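Local coordinates for phosphoglycolate phosphatase (PDB 2HDO), which probably hydrolyses the phosphate ester of 2-phosphoglycolate, as a hydrolase of the haloacid dehalogenase superfamily, at residues Gln5-Ile11 with Leu99-Thr105; Val29-Tyr33 with His66-Tyr71; Ser90-Pro96 with Leu202-Phe208; Pro141-Leu145 with Ala173-Asp177. All blocks are in the same frame, centred on the assembly; numbering follows the deposited sequence. Where two conformers were deposited one is given.

Contact 1 of 4, residues Gln5-Ile11 with Leu99-Thr105; sequences QALMFDI and LRLGIVT. With PO4 (phosphate ion), chain B.
Ile11 and Thr105 meet around one oxygen of the bound phosphate, O2, which accepts from Thr105 OG1 at 2.7 Å and from Ile11 N at 3.2 Å. OG1 points there because chi1 of Thr105 (-179°) sets it opposite the backbone N; the same hydroxyl is also bonded to Gln107 N. Asp10 turns its carboxylate to the same ion, and Lys138 bridges Asp10 OD1, Val104 O and the phosphate. Just behind, Ile11 CD1 rests 3.7 Å from Ile103 CG2, the two side chains crossing at about a right angle.

Farther back, the strands run parallel. Phe9 N gives to Gly102 O at 2.8 Å, and Val104 N to Phe9 O at 3.0 Å. Gly102 O also lies at the edge of the Phe9 ring, in its plane, 3.5 Å from Phe9 CD1. On the other face of the sheet, selenomethionine Met8 bends back over Gly102, its SE 3.7 Å from Gly102 CA. Leu7, Phe9, Leu101 and Ile103 share the face toward Phe92 and Leu95. Two adjacent central strands ending at a phosphate, with Asp10 opening a DxDx(T/V) sequence, are consistent with the HAD Rossmann-like core and its active site.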
loop_
_atom_site.group_PDB
_atom_site.type_symbol
_atom_site.label_atom_id
_atom_site.label_comp_id
_atom_site.label_asym_id
_atom_site.label_seq_id
_atom_site.Cartn_x
_atom_site.Cartn_y
_atom_site.Cartn_z
ATOM N N GLN A 5 -19.858 1.561 1.914
ATOM C CA GLN A 5 -19.851 3.002 2.150
ATOM C C GLN A 5 -18.457 3.629 2.016
ATOM O O GLN A 5 -18.340 4.838 1.796
ATOM C CB GLN A 5 -20.358 3.333 3.525
ATOM C CG GLN A 5 -21.821 3.064 3.700
ATOM C CD GLN A 5 -22.259 3.126 5.163
ATOM O OE1 GLN A 5 -21.688 3.873 5.952
ATOM N NE2 GLN A 5 -23.271 2.333 5.523
ATOM N N ALA A 6 -17.419 2.810 2.188
ATOM C CA ALA A 6 -16.063 3.293 2.093
ATOM C C ALA A 6 -15.178 2.301 1.379
ATOM O O ALA A 6 -15.335 1.076 1.534
ATOM C CB ALA A 6 -15.482 3.596 3.490
ATOM N N LEU A 7 -14.229 2.855 0.632
ATOM C CA LEU A 7 -13.145 2.112 0.013
ATOM C C LEU A 7 -11.840 2.698 0.480
ATOM O O LEU A 7 -11.615 3.887 0.310
ATOM C CB LEU A 7 -13.194 2.198 -1.497
ATOM C CG LEU A 7 -14.418 1.694 -2.206
ATOM C CD1 LEU A 7 -14.160 1.809 -3.725
ATOM C CD2 LEU A 7 -14.799 0.301 -1.830
HETATM N N MSE A 8 -11.022 1.864 1.122
HETATM C CA MSE A 8 -9.664 2.252 1.505
HETATM C C MSE A 8 -8.689 1.537 0.633
HETATM O O MSE A 8 -8.898 0.377 0.324
HETATM C CB MSE A 8 -9.399 1.890 2.963
HETATM C CG MSE A 8 -10.369 2.516 3.895
HETATM SE SE MSE A 8 -10.054 4.442 4.111
HETATM C CE MSE A 8 -11.884 5.170 3.650
ATOM N N PHE A 9 -7.629 2.221 0.237
ATOM C CA PHE A 9 -6.660 1.701 -0.689
ATOM C C PHE A 9 -5.259 1.737 -0.070
ATOM O O PHE A 9 -4.883 2.706 0.555
ATOM C CB PHE A 9 -6.568 2.551 -1.971
ATOM C CG PHE A 9 -7.823 2.567 -2.799
ATOM C CD1 PHE A 9 -8.832 3.456 -2.478
ATOM C CD2 PHE A 9 -7.998 1.708 -3.879
ATOM C CE1 PHE A 9 -10.009 3.482 -3.195
ATOM C CE2 PHE A 9 -9.178 1.759 -4.624
ATOM C CZ PHE A 9 -10.184 2.628 -4.264
ATOM N N ASP A 10 -4.508 0.671 -0.290
ATOM C CA ASP A 10 -3.019 0.726 -0.211
ATOM C C ASP A 10 -2.453 1.432 -1.441
ATOM O O ASP A 10 -3.142 1.555 -2.442
ATOM C CB ASP A 10 -2.470 -0.700 -0.176
ATOM C CG ASP A 10 -1.147 -0.793 0.508
ATOM O OD1 ASP A 10 -0.617 0.244 0.985
ATOM O OD2 ASP A 10 -0.625 -1.920 0.543
ATOM N N ILE A 11 -1.198 1.895 -1.400
ATOM C CA ILE A 11 -0.631 2.586 -2.534
ATOM C C ILE A 11 0.235 1.641 -3.361
ATOM O O ILE A 11 -0.054 1.358 -4.524
ATOM C CB ILE A 11 0.187 3.821 -2.105
ATOM C CG1 ILE A 11 -0.745 4.835 -1.447
ATOM C CG2 ILE A 11 0.841 4.454 -3.323
ATOM C CD1 ILE A 11 -0.050 5.940 -0.663
ATOM N N LEU A 99 -19.290 7.635 -1.987
ATOM C CA LEU A 99 -18.288 6.873 -1.250
ATOM C C LEU A 99 -17.364 7.745 -0.422
ATOM O O LEU A 99 -17.027 8.870 -0.800
ATOM C CB LEU A 99 -17.420 6.070 -2.192
ATOM C CG LEU A 99 -18.079 4.871 -2.791
ATOM C CD1 LEU A 99 -17.240 4.331 -3.916
ATOM C CD2 LEU A 99 -18.331 3.799 -1.688
ATOM N N ARG A 100 -16.957 7.232 0.729
ATOM C CA ARG A 100 -15.803 7.779 1.419
ATOM C C ARG A 100 -14.575 7.033 0.960
ATOM O O ARG A 100 -14.483 5.812 1.123
ATOM C CB ARG A 100 -15.923 7.737 2.957
ATOM C CG ARG A 100 -17.252 8.088 3.543
ATOM C CD ARG A 100 -17.879 9.402 3.164
ATOM N NE ARG A 100 -16.999 10.569 3.177
ATOM C CZ ARG A 100 -16.703 11.339 4.229
ATOM N NH1 ARG A 100 -17.154 11.060 5.454
ATOM N NH2 ARG A 100 -15.925 12.404 4.043
ATOM N N LEU A 101 -13.649 7.751 0.341
ATOM C CA LEU A 101 -12.451 7.139 -0.197
ATOM C C LEU A 101 -11.269 7.514 0.711
ATOM O O LEU A 101 -11.194 8.630 1.251
ATOM C CB LEU A 101 -12.157 7.624 -1.632
ATOM C CG LEU A 101 -13.243 7.398 -2.695
ATOM C CD1 LEU A 101 -12.744 7.886 -4.017
ATOM C CD2 LEU A 101 -13.640 5.938 -2.785
ATOM N N GLY A 102 -10.348 6.585 0.896
ATOM C CA GLY A 102 -9.124 6.924 1.580
ATOM C C GLY A 102 -7.955 5.989 1.274
ATOM O O GLY A 102 -8.061 4.990 0.530
ATOM N N ILE A 103 -6.856 6.325 1.920
ATOM C CA ILE A 103 -5.600 5.643 1.785
ATOM C C ILE A 103 -5.106 5.201 3.174
ATOM O O ILE A 103 -5.157 5.947 4.145
ATOM C CB ILE A 103 -4.565 6.563 1.113
ATOM C CG1 ILE A 103 -4.912 6.662 -0.378
ATOM C CG2 ILE A 103 -3.124 6.003 1.315
ATOM C CD1 ILE A 103 -4.003 7.506 -1.161
ATOM N N VAL A 104 -4.627 3.971 3.257
ATOM C CA VAL A 104 -3.978 3.454 4.460
ATOM C C VAL A 104 -2.682 2.801 4.020
ATOM O O VAL A 104 -2.675 1.735 3.391
ATOM C CB VAL A 104 -4.872 2.384 5.195
ATOM C CG1 VAL A 104 -4.168 1.866 6.440
ATOM C CG2 VAL A 104 -6.229 2.926 5.469
ATOM N N THR A 105 -1.576 3.458 4.327
ATOM C CA THR A 105 -0.282 3.079 3.751
ATOM C C THR A 105 0.775 3.018 4.857
ATOM O O THR A 105 0.708 3.729 5.839
ATOM C CB THR A 105 0.170 4.081 2.639
ATOM O OG1 THR A 105 1.440 3.680 2.059
ATOM C CG2 THR A 105 0.307 5.506 3.169
HETATM P P PO4 B . 2.010 0.452 1.111
HETATM O O1 PO4 B . 1.519 0.185 2.560
HETATM O O2 PO4 B . 1.443 1.639 0.302
HETATM O O3 PO4 B . 1.740 -0.836 0.296
HETATM O O4 PO4 B . 3.526 0.674 1.158
#

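Contact 2 of 4, residues Val29-Tyr33 with His66-Tyr71; sequences VLATY and HFQAQY
Val29 and Phe67 form the tight side of this contact between helices 19-31 and 64-75, which belong to a helical region consistent with the cap of HAD phosphatases. CG1 of Val29 sits over the centre of the Phe67 ring, a CH-pi contact of 3.6 Å to the centroid and 13° off the normal. Chi1 of Val29 (-178°) sends that methyl toward the ring and leaves CG2 to lie against Tyr71 CA. Tyr33 CE1 comes to 3.5 Å from Phe67 CD2, the rings oblique at 41°. Leu30 CD2 meets the edge of the Phe67 ring, and Met26, Met54 and Ile59 pack around it.

The outer side is polar and looser. Gln70 spans it with both ends of its amide: NE2 gives to Thr32 OG1 at 3.1 Å, close to the amide plane, while OE1 accepts from Tyr33 OH at 2.8 Å. Thr32 OG1 in turn donates to Val29 O, linking that carbonyl to the Gln70 side chain. With alanine in place of Gln70, Thr32 OG1 and Tyr33 OH would probably lose these partners and the tyrosine ring be less firmly placed. A water lies in the plane of the His66 imidazole, 2.9 Å from ND1, and donates to Tyr33 OH at 3.0 Å.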
loop_
_atom_site.group_PDB
_atom_site.type_symbol
_atom_site.label_atom_id
_atom_site.label_comp_id
_atom_site.label_asym_id
_atom_site.label_seq_id
_atom_site.Cartn_x
_atom_site.Cartn_y
_atom_site.Cartn_z
ATOM N N VAL A 29 20.651 1.164 -1.505
ATOM C CA VAL A 29 20.840 1.076 -0.046
ATOM C C VAL A 29 21.625 -0.160 0.353
ATOM O O VAL A 29 22.558 -0.097 1.154
ATOM C CB VAL A 29 19.494 1.183 0.736
ATOM C CG1 VAL A 29 19.736 1.134 2.245
ATOM C CG2 VAL A 29 18.792 2.458 0.335
ATOM N N LEU A 30 21.240 -1.308 -0.193
ATOM C CA LEU A 30 21.876 -2.557 0.192
ATOM C C LEU A 30 23.355 -2.593 -0.105
ATOM O O LEU A 30 24.117 -3.223 0.613
ATOM C CB LEU A 30 21.153 -3.753 -0.462
ATOM C CG LEU A 30 19.871 -4.087 0.278
ATOM C CD1 LEU A 30 18.917 -4.784 -0.636
ATOM C CD2 LEU A 30 20.147 -4.946 1.473
ATOM N N ALA A 31 23.790 -1.899 -1.146
ATOM C CA ALA A 31 25.211 -1.817 -1.456
ATOM C C ALA A 31 26.023 -1.249 -0.274
ATOM O O ALA A 31 27.146 -1.672 -0.047
ATOM C CB ALA A 31 25.406 -0.976 -2.707
ATOM N N THR A 32 25.438 -0.342 0.513
ATOM C CA THR A 32 26.152 0.257 1.671
ATOM C C THR A 32 26.235 -0.694 2.898
ATOM O O THR A 32 26.871 -0.365 3.911
ATOM C CB THR A 32 25.510 1.577 2.128
ATOM O OG1 THR A 32 24.259 1.338 2.758
ATOM C CG2 THR A 32 25.295 2.537 0.942
ATOM N N TYR A 33 25.569 -1.838 2.797
ATOM C CA TYR A 33 25.598 -2.931 3.783
ATOM C C TYR A 33 26.287 -4.142 3.168
ATOM O O TYR A 33 26.215 -5.233 3.711
ATOM C CB TYR A 33 24.163 -3.279 4.222
ATOM C CG TYR A 33 23.549 -2.154 4.992
ATOM C CD1 TYR A 33 22.875 -1.134 4.351
ATOM C CD2 TYR A 33 23.695 -2.065 6.364
ATOM C CE1 TYR A 33 22.365 -0.063 5.070
ATOM C CE2 TYR A 33 23.163 -1.013 7.080
ATOM C CZ TYR A 33 22.503 -0.008 6.430
ATOM O OH TYR A 33 22.007 1.037 7.169
ATOM N N HIS A 66 18.646 3.303 10.502
ATOM C CA HIS A 66 19.500 3.942 9.503
ATOM C C HIS A 66 19.149 3.511 8.096
ATOM O O HIS A 66 18.963 4.354 7.220
ATOM C CB HIS A 66 20.979 3.680 9.733
ATOM C CG HIS A 66 21.858 4.617 8.957
ATOM N ND1 HIS A 66 23.134 4.290 8.541
ATOM C CD2 HIS A 66 21.610 5.859 8.464
ATOM C CE1 HIS A 66 23.648 5.303 7.861
ATOM N NE2 HIS A 66 22.740 6.263 7.792
ATOM N N PHE A 67 19.029 2.203 7.898
ATOM C CA PHE A 67 18.589 1.642 6.612
ATOM C C PHE A 67 17.312 2.319 6.113
ATOM O O PHE A 67 17.224 2.729 4.964
ATOM C CB PHE A 67 18.357 0.109 6.775
ATOM C CG PHE A 67 18.120 -0.615 5.478
ATOM C CD1 PHE A 67 16.905 -0.510 4.812
ATOM C CD2 PHE A 67 19.109 -1.385 4.926
ATOM C CE1 PHE A 67 16.700 -1.153 3.612
ATOM C CE2 PHE A 67 18.901 -2.036 3.754
ATOM C CZ PHE A 67 17.714 -1.914 3.074
ATOM N N GLN A 68 16.316 2.458 6.980
ATOM C CA GLN A 68 15.054 3.054 6.547
ATOM C C GLN A 68 15.210 4.533 6.187
ATOM O O GLN A 68 14.563 5.001 5.255
ATOM C CB GLN A 68 13.928 2.861 7.581
ATOM C CG GLN A 68 13.334 1.457 7.588
ATOM C CD GLN A 68 12.698 1.078 6.267
ATOM O OE1 GLN A 68 13.085 0.093 5.629
ATOM N NE2 GLN A 68 11.727 1.865 5.841
ATOM N N ALA A 69 16.082 5.249 6.893
ATOM C CA ALA A 69 16.373 6.645 6.587
ATOM C C ALA A 69 17.039 6.773 5.209
ATOM O O ALA A 69 16.687 7.623 4.410
ATOM C CB ALA A 69 17.263 7.226 7.673
ATOM N N GLN A 70 18.011 5.918 4.947
ATOM C CA GLN A 70 18.644 5.887 3.640
ATOM C C GLN A 70 17.629 5.625 2.543
ATOM O O GLN A 70 17.633 6.300 1.509
ATOM C CB GLN A 70 19.720 4.832 3.591
ATOM C CG GLN A 70 20.877 5.164 4.459
ATOM C CD GLN A 70 21.834 4.031 4.546
ATOM O OE1 GLN A 70 21.753 3.234 5.473
ATOM N NE2 GLN A 70 22.660 3.868 3.522
ATOM N N TYR A 71 16.748 4.663 2.786
ATOM C CA TYR A 71 15.783 4.275 1.808
ATOM C C TYR A 71 14.909 5.442 1.494
ATOM O O TYR A 71 14.649 5.721 0.322
ATOM C CB TYR A 71 14.910 3.106 2.279
ATOM C CG TYR A 71 13.761 2.789 1.358
ATOM C CD1 TYR A 71 13.916 1.906 0.297
ATOM C CD2 TYR A 71 12.517 3.362 1.547
ATOM C CE1 TYR A 71 12.858 1.627 -0.583
ATOM C CE2 TYR A 71 11.432 3.080 0.677
ATOM C CZ TYR A 71 11.616 2.190 -0.374
ATOM O OH TYR A 71 10.559 1.874 -1.225
HETATM O O HOH W 1 23.735 1.674 9.526
#

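Contact 3 of 4, residues Ser90-Pro96 with Leu202-Phe208; sequences SLFEQLP and LDILELF
Phe208 presents one ring face to Pro96, whose CG comes within 3.8 Å of Phe208 CG and whose CD lies over that face; the two side chains cross at about a right angle. The opposite face is occupied by Leu207 CB, displaced toward the rim. Leu95 CD2 approaches Phe208 CE2 obliquely at 3.9 Å. A serine at Phe208 would probably open a gap beside Pro96 and strip Leu95 CD2 of an apolar neighbour.

The rest is aliphatic packing. Leu205 wedges in among Leu91, Gln94 and Leu95: its CD1 touches Gln94 CB at 3.6 Å, while its CD2 reaches Leu91 CD1 at 3.8 Å and Leu95 CD2 at 3.9 Å. Leu91 passes Leu205 in the opposite direction; its CG, opposite the backbone N (chi1 170°), carries CD1 toward Leu205 and CD2 to Ile204 CD1 at 3.9 Å. At the far end Leu202 CD2 lies over the backbone of Leu91.

The 202-208 backbone coils helically, with N-H groups bonded three residues back, and lies alongside helix 88-94. Both segments rest on the central sheet: Leu95, Ile204 and Phe208 all touch Leu7 of strand 6-9, Ile204 reaches Ile161, and Leu207 lies on Phe198 of strand 196-198.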
loop_
_atom_site.group_PDB
_atom_site.type_symbol
_atom_site.label_atom_id
_atom_site.label_comp_id
_atom_site.label_asym_id
_atom_site.label_seq_id
_atom_site.Cartn_x
_atom_site.Cartn_y
_atom_site.Cartn_z
ATOM N N SER A 90 -9.100 6.536 -14.454
ATOM C CA SER A 90 -10.473 6.340 -14.912
ATOM C C SER A 90 -11.358 5.841 -13.798
ATOM O O SER A 90 -12.538 6.161 -13.708
ATOM C CB SER A 90 -10.516 5.315 -16.029
ATOM O OG SER A 90 -9.724 5.716 -17.121
ATOM N N LEU A 91 -10.790 4.997 -12.954
ATOM C CA LEU A 91 -11.529 4.461 -11.834
ATOM C C LEU A 91 -12.003 5.585 -10.934
ATOM O O LEU A 91 -13.152 5.626 -10.538
ATOM C CB LEU A 91 -10.693 3.471 -11.053
ATOM C CG LEU A 91 -11.258 2.995 -9.710
ATOM C CD1 LEU A 91 -12.485 2.143 -9.938
ATOM C CD2 LEU A 91 -10.181 2.279 -8.908
ATOM N N PHE A 92 -11.097 6.479 -10.574
ATOM C CA PHE A 92 -11.424 7.548 -9.654
ATOM C C PHE A 92 -12.388 8.611 -10.264
ATOM O O PHE A 92 -13.162 9.240 -9.536
ATOM C CB PHE A 92 -10.125 8.126 -9.051
ATOM C CG PHE A 92 -9.531 7.252 -7.990
ATOM C CD1 PHE A 92 -10.140 7.176 -6.766
ATOM C CD2 PHE A 92 -8.394 6.510 -8.207
ATOM C CE1 PHE A 92 -9.669 6.357 -5.776
ATOM C CE2 PHE A 92 -7.875 5.681 -7.202
ATOM C CZ PHE A 92 -8.502 5.594 -5.992
ATOM N N GLU A 93 -12.425 8.688 -11.594
ATOM C CA GLU A 93 -13.445 9.502 -12.288
ATOM C C GLU A 93 -14.836 8.895 -12.187
ATOM O O GLU A 93 -15.832 9.622 -12.277
ATOM C CB GLU A 93 -13.131 9.667 -13.778
ATOM C CG GLU A 93 -11.713 10.075 -14.154
ATOM C CD GLU A 93 -11.430 11.522 -13.936
ATOM O OE1 GLU A 93 -12.230 12.174 -13.233
ATOM O OE2 GLU A 93 -10.406 12.010 -14.476
ATOM N N GLN A 94 -14.933 7.578 -12.058
ATOM C CA GLN A 94 -16.222 6.893 -12.157
ATOM C C GLN A 94 -16.788 6.439 -10.799
ATOM O O GLN A 94 -17.984 6.190 -10.690
ATOM C CB GLN A 94 -16.089 5.666 -13.058
ATOM C CG GLN A 94 -15.687 5.913 -14.522
ATOM C CD GLN A 94 -16.651 6.782 -15.281
ATOM O OE1 GLN A 94 -17.875 6.682 -15.115
ATOM N NE2 GLN A 94 -16.109 7.647 -16.136
ATOM N N LEU A 95 -15.949 6.302 -9.770
ATOM C CA LEU A 95 -16.461 5.833 -8.462
ATOM C C LEU A 95 -17.565 6.796 -7.955
ATOM O O LEU A 95 -17.412 8.012 -8.104
ATOM C CB LEU A 95 -15.329 5.732 -7.458
ATOM C CG LEU A 95 -14.439 4.466 -7.577
ATOM C CD1 LEU A 95 -13.163 4.589 -6.762
ATOM C CD2 LEU A 95 -15.178 3.220 -7.114
ATOM N N PRO A 96 -18.689 6.279 -7.402
ATOM C CA PRO A 96 -19.750 7.149 -6.906
ATOM C C PRO A 96 -19.227 8.157 -5.888
ATOM O O PRO A 96 -18.443 7.800 -4.992
ATOM C CB PRO A 96 -20.725 6.196 -6.190
ATOM C CG PRO A 96 -20.354 4.849 -6.613
ATOM C CD PRO A 96 -18.991 4.847 -7.204
ATOM N N LEU A 202 -10.827 -1.213 -13.179
ATOM C CA LEU A 202 -12.209 -0.867 -13.498
ATOM C C LEU A 202 -13.263 -1.901 -13.023
ATOM O O LEU A 202 -14.454 -1.599 -12.894
ATOM C CB LEU A 202 -12.351 -0.526 -14.986
ATOM C CG LEU A 202 -11.587 0.757 -15.338
ATOM C CD1 LEU A 202 -11.488 0.931 -16.851
ATOM C CD2 LEU A 202 -12.254 1.975 -14.683
ATOM N N ASP A 203 -12.808 -3.102 -12.700
ATOM C CA ASP A 203 -13.689 -4.126 -12.156
ATOM C C ASP A 203 -14.266 -3.746 -10.797
ATOM O O ASP A 203 -15.295 -4.269 -10.408
ATOM C CB ASP A 203 -12.959 -5.453 -12.006
ATOM C CG ASP A 203 -12.491 -6.037 -13.341
ATOM O OD1 ASP A 203 -13.021 -5.650 -14.416
ATOM O OD2 ASP A 203 -11.611 -6.918 -13.291
ATOM N N ILE A 204 -13.578 -2.866 -10.077
ATOM C CA ILE A 204 -14.103 -2.320 -8.812
ATOM C C ILE A 204 -15.474 -1.654 -9.045
ATOM O O ILE A 204 -16.348 -1.750 -8.195
ATOM C CB ILE A 204 -13.097 -1.344 -8.171
ATOM C CG1 ILE A 204 -11.812 -2.121 -7.856
ATOM C CG2 ILE A 204 -13.714 -0.680 -6.922
ATOM C CD1 ILE A 204 -10.574 -1.298 -7.388
ATOM N N LEU A 205 -15.686 -1.044 -10.217
ATOM C CA LEU A 205 -16.971 -0.407 -10.489
ATOM C C LEU A 205 -18.124 -1.377 -10.480
ATOM O O LEU A 205 -19.276 -0.949 -10.295
ATOM C CB LEU A 205 -16.959 0.369 -11.812
ATOM C CG LEU A 205 -15.885 1.451 -11.930
ATOM C CD1 LEU A 205 -15.901 2.056 -13.336
ATOM C CD2 LEU A 205 -16.117 2.503 -10.867
ATOM N N GLU A 206 -17.861 -2.658 -10.706
ATOM C CA GLU A 206 -18.927 -3.663 -10.700
ATOM C C GLU A 206 -19.609 -3.763 -9.322
ATOM O O GLU A 206 -20.747 -4.204 -9.250
ATOM C CB GLU A 206 -18.405 -5.044 -11.110
ATOM C CG GLU A 206 -17.854 -5.151 -12.560
ATOM C CD GLU A 206 -16.871 -6.336 -12.764
ATOM N N LEU A 207 -18.941 -3.352 -8.243
ATOM C CA LEU A 207 -19.587 -3.292 -6.925
ATOM C C LEU A 207 -20.682 -2.251 -6.832
ATOM O O LEU A 207 -21.424 -2.257 -5.855
ATOM C CB LEU A 207 -18.593 -2.943 -5.816
ATOM C CG LEU A 207 -17.306 -3.749 -5.577
ATOM C CD1 LEU A 207 -16.352 -2.948 -4.690
ATOM C CD2 LEU A 207 -17.644 -5.041 -4.953
ATOM N N PHE A 208 -20.735 -1.317 -7.772
ATOM C CA PHE A 208 -21.649 -0.156 -7.694
ATOM C C PHE A 208 -22.533 -0.045 -8.934
ATOM O O PHE A 208 -23.109 -1.043 -9.358
ATOM C CB PHE A 208 -20.843 1.121 -7.496
ATOM C CG PHE A 208 -19.877 1.041 -6.336
ATOM C CD1 PHE A 208 -20.330 1.170 -5.035
ATOM C CD2 PHE A 208 -18.528 0.801 -6.542
ATOM C CE1 PHE A 208 -19.459 1.065 -3.960
ATOM C CE2 PHE A 208 -17.658 0.693 -5.465
ATOM C CZ PHE A 208 -18.123 0.812 -4.177
#

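Contact 4 of 4, residues Pro141-Leu145 with Ala173-Asp177; sequences PLPLL and AANVD
A Schellman motif ends helix 165-174 where Ala174 meets Pro141 and Leu145, at the head of helix 142-150. Both helices belong to the Rossmann-like core: helix 165-174 makes the beta-alpha-beta crossover from strand 158-162 to strand 177-181, and helix 142-150 leads into strand 158-162. Asn175, with a phi of 60°, reverses the chain at the motif, so that Val176 can turn back onto Leu144 before the next strand begins.

The side chains that meet are all apolar. The Pro141 ring lies against the last helical turn, its CD and CG both 3.8 Å from Ala173 CB, while Pro141 CB comes to 3.6 Å from Ala174 N. Ala174 CB meets Pro141 CB and Leu145 CD2, each 3.9 Å away, and Leu144 CD2 at 4.0 Å. Because alanine carries just this one methyl, the two backbones come close, with the CA atoms of Pro141 and Ala174 5.0 Å apart. Leu145 CD2 also brushes the carbonyl oxygen of Ala174.

Deeper in, Leu144 reaches across to the sheet side, where it also touches Phe160; Val176 lies on Ala158 of the same strand. The two side chains meet tip to tip. Leu144 has CG opposite its backbone N (chi1 180°), which carries CD2 out to 3.9 Å from Val176 CB and nearly as close to both its methyls.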
loop_
_atom_site.group_PDB
_atom_site.type_symbol
_atom_site.label_atom_id
_atom_site.label_comp_id
_atom_site.label_asym_id
_atom_site.label_seq_id
_atom_site.Cartn_x
_atom_site.Cartn_y
_atom_site.Cartn_z
ATOM N N PRO A 141 -4.364 -3.991 13.020
ATOM C CA PRO A 141 -5.561 -3.356 12.450
ATOM C C PRO A 141 -5.728 -1.852 12.719
ATOM O O PRO A 141 -6.518 -1.195 12.043
ATOM C CB PRO A 141 -6.704 -4.129 13.099
ATOM C CG PRO A 141 -6.126 -4.640 14.399
ATOM C CD PRO A 141 -4.712 -4.950 14.093
ATOM N N LEU A 142 -4.999 -1.306 13.686
ATOM C CA LEU A 142 -5.201 0.077 14.131
ATOM C C LEU A 142 -5.171 1.114 12.986
ATOM O O LEU A 142 -6.033 1.984 12.952
ATOM C CB LEU A 142 -4.157 0.453 15.154
ATOM C CG LEU A 142 -4.329 1.857 15.746
ATOM C CD1 LEU A 142 -5.687 1.936 16.374
ATOM C CD2 LEU A 142 -3.212 2.158 16.722
ATOM N N PRO A 143 -4.187 1.034 12.060
ATOM C CA PRO A 143 -4.216 2.063 11.013
ATOM C C PRO A 143 -5.516 2.031 10.157
ATOM O O PRO A 143 -6.043 3.085 9.819
ATOM C CB PRO A 143 -2.991 1.720 10.152
ATOM C CG PRO A 143 -2.115 0.829 11.025
ATOM C CD PRO A 143 -3.050 0.098 11.901
ATOM N N LEU A 144 -6.009 0.838 9.805
ATOM C CA LEU A 144 -7.265 0.726 9.057
ATOM C C LEU A 144 -8.478 1.192 9.867
ATOM O O LEU A 144 -9.326 1.925 9.375
ATOM C CB LEU A 144 -7.458 -0.710 8.563
ATOM C CG LEU A 144 -8.708 -1.030 7.777
ATOM C CD1 LEU A 144 -8.937 -0.005 6.679
ATOM C CD2 LEU A 144 -8.636 -2.436 7.202
ATOM N N LEU A 145 -8.528 0.795 11.126
ATOM C CA LEU A 145 -9.635 1.170 11.959
ATOM C C LEU A 145 -9.592 2.687 12.221
ATOM O O LEU A 145 -10.624 3.313 12.331
ATOM C CB LEU A 145 -9.590 0.381 13.262
ATOM C CG LEU A 145 -9.968 -1.079 13.083
ATOM C CD1 LEU A 145 -9.738 -1.851 14.384
ATOM C CD2 LEU A 145 -11.406 -1.231 12.629
ATOM N N ALA A 173 -7.966 -8.702 10.751
ATOM C CA ALA A 173 -7.873 -8.310 12.137
ATOM C C ALA A 173 -8.898 -7.204 12.474
ATOM O O ALA A 173 -9.459 -7.144 13.554
ATOM C CB ALA A 173 -6.464 -7.877 12.479
ATOM N N ALA A 174 -9.123 -6.331 11.496
ATOM C CA ALA A 174 -10.077 -5.239 11.624
ATOM C C ALA A 174 -11.540 -5.626 11.399
ATOM O O ALA A 174 -12.435 -4.787 11.624
ATOM C CB ALA A 174 -9.692 -4.159 10.659
ATOM N N ASN A 175 -11.807 -6.871 10.967
ATOM C CA ASN A 175 -13.155 -7.295 10.555
ATOM C C ASN A 175 -13.694 -6.444 9.377
ATOM O O ASN A 175 -14.864 -6.038 9.335
ATOM C CB ASN A 175 -14.135 -7.313 11.738
ATOM C CG ASN A 175 -13.824 -8.408 12.742
ATOM O OD1 ASN A 175 -13.398 -9.496 12.365
ATOM N ND2 ASN A 175 -14.014 -8.120 14.021
ATOM N N VAL A 176 -12.789 -6.179 8.449
ATOM C CA VAL A 176 -13.078 -5.418 7.228
ATOM C C VAL A 176 -12.840 -6.352 6.035
ATOM O O VAL A 176 -11.817 -7.016 5.964
ATOM C CB VAL A 176 -12.162 -4.187 7.124
ATOM C CG1 VAL A 176 -12.317 -3.467 5.773
ATOM C CG2 VAL A 176 -12.404 -3.214 8.258
ATOM N N ASP A 177 -13.790 -6.347 5.102
ATOM C CA ASP A 177 -13.663 -7.099 3.873
ATOM C C ASP A 177 -12.423 -6.667 3.095
ATOM O O ASP A 177 -12.057 -5.466 3.107
ATOM C CB ASP A 177 -14.889 -6.910 2.974
ATOM C CG ASP A 177 -16.091 -7.658 3.430
ATOM O OD1 ASP A 177 -15.994 -8.452 4.417
ATOM O OD2 ASP A 177 -17.166 -7.442 2.798
#

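Overall arrangement
Contact 1 joins neighbouring strands inside the six-stranded sheet, with the phosphate at their C-terminal ends. Contacts 3 and 4 pack on the two faces of its strands: Leu7 CD1 touches Leu95 CD2 at 3.8 Å and Leu99 CD1 touches Phe208 CZ at 3.6 Å toward contact 3, whereas Met8 CG meets Leu144 CD1 at 4.0 Å toward contact 4. Their centres lie about 13 and 12 Å from that of contact 1, and about 23 Å from each other. Contact 2 stands apart in the helical region, about 30 Å from contact 1 between centres and about 10 Å between nearest atoms, its chain being inserted between the two strands of contact 1, as expected of a cap.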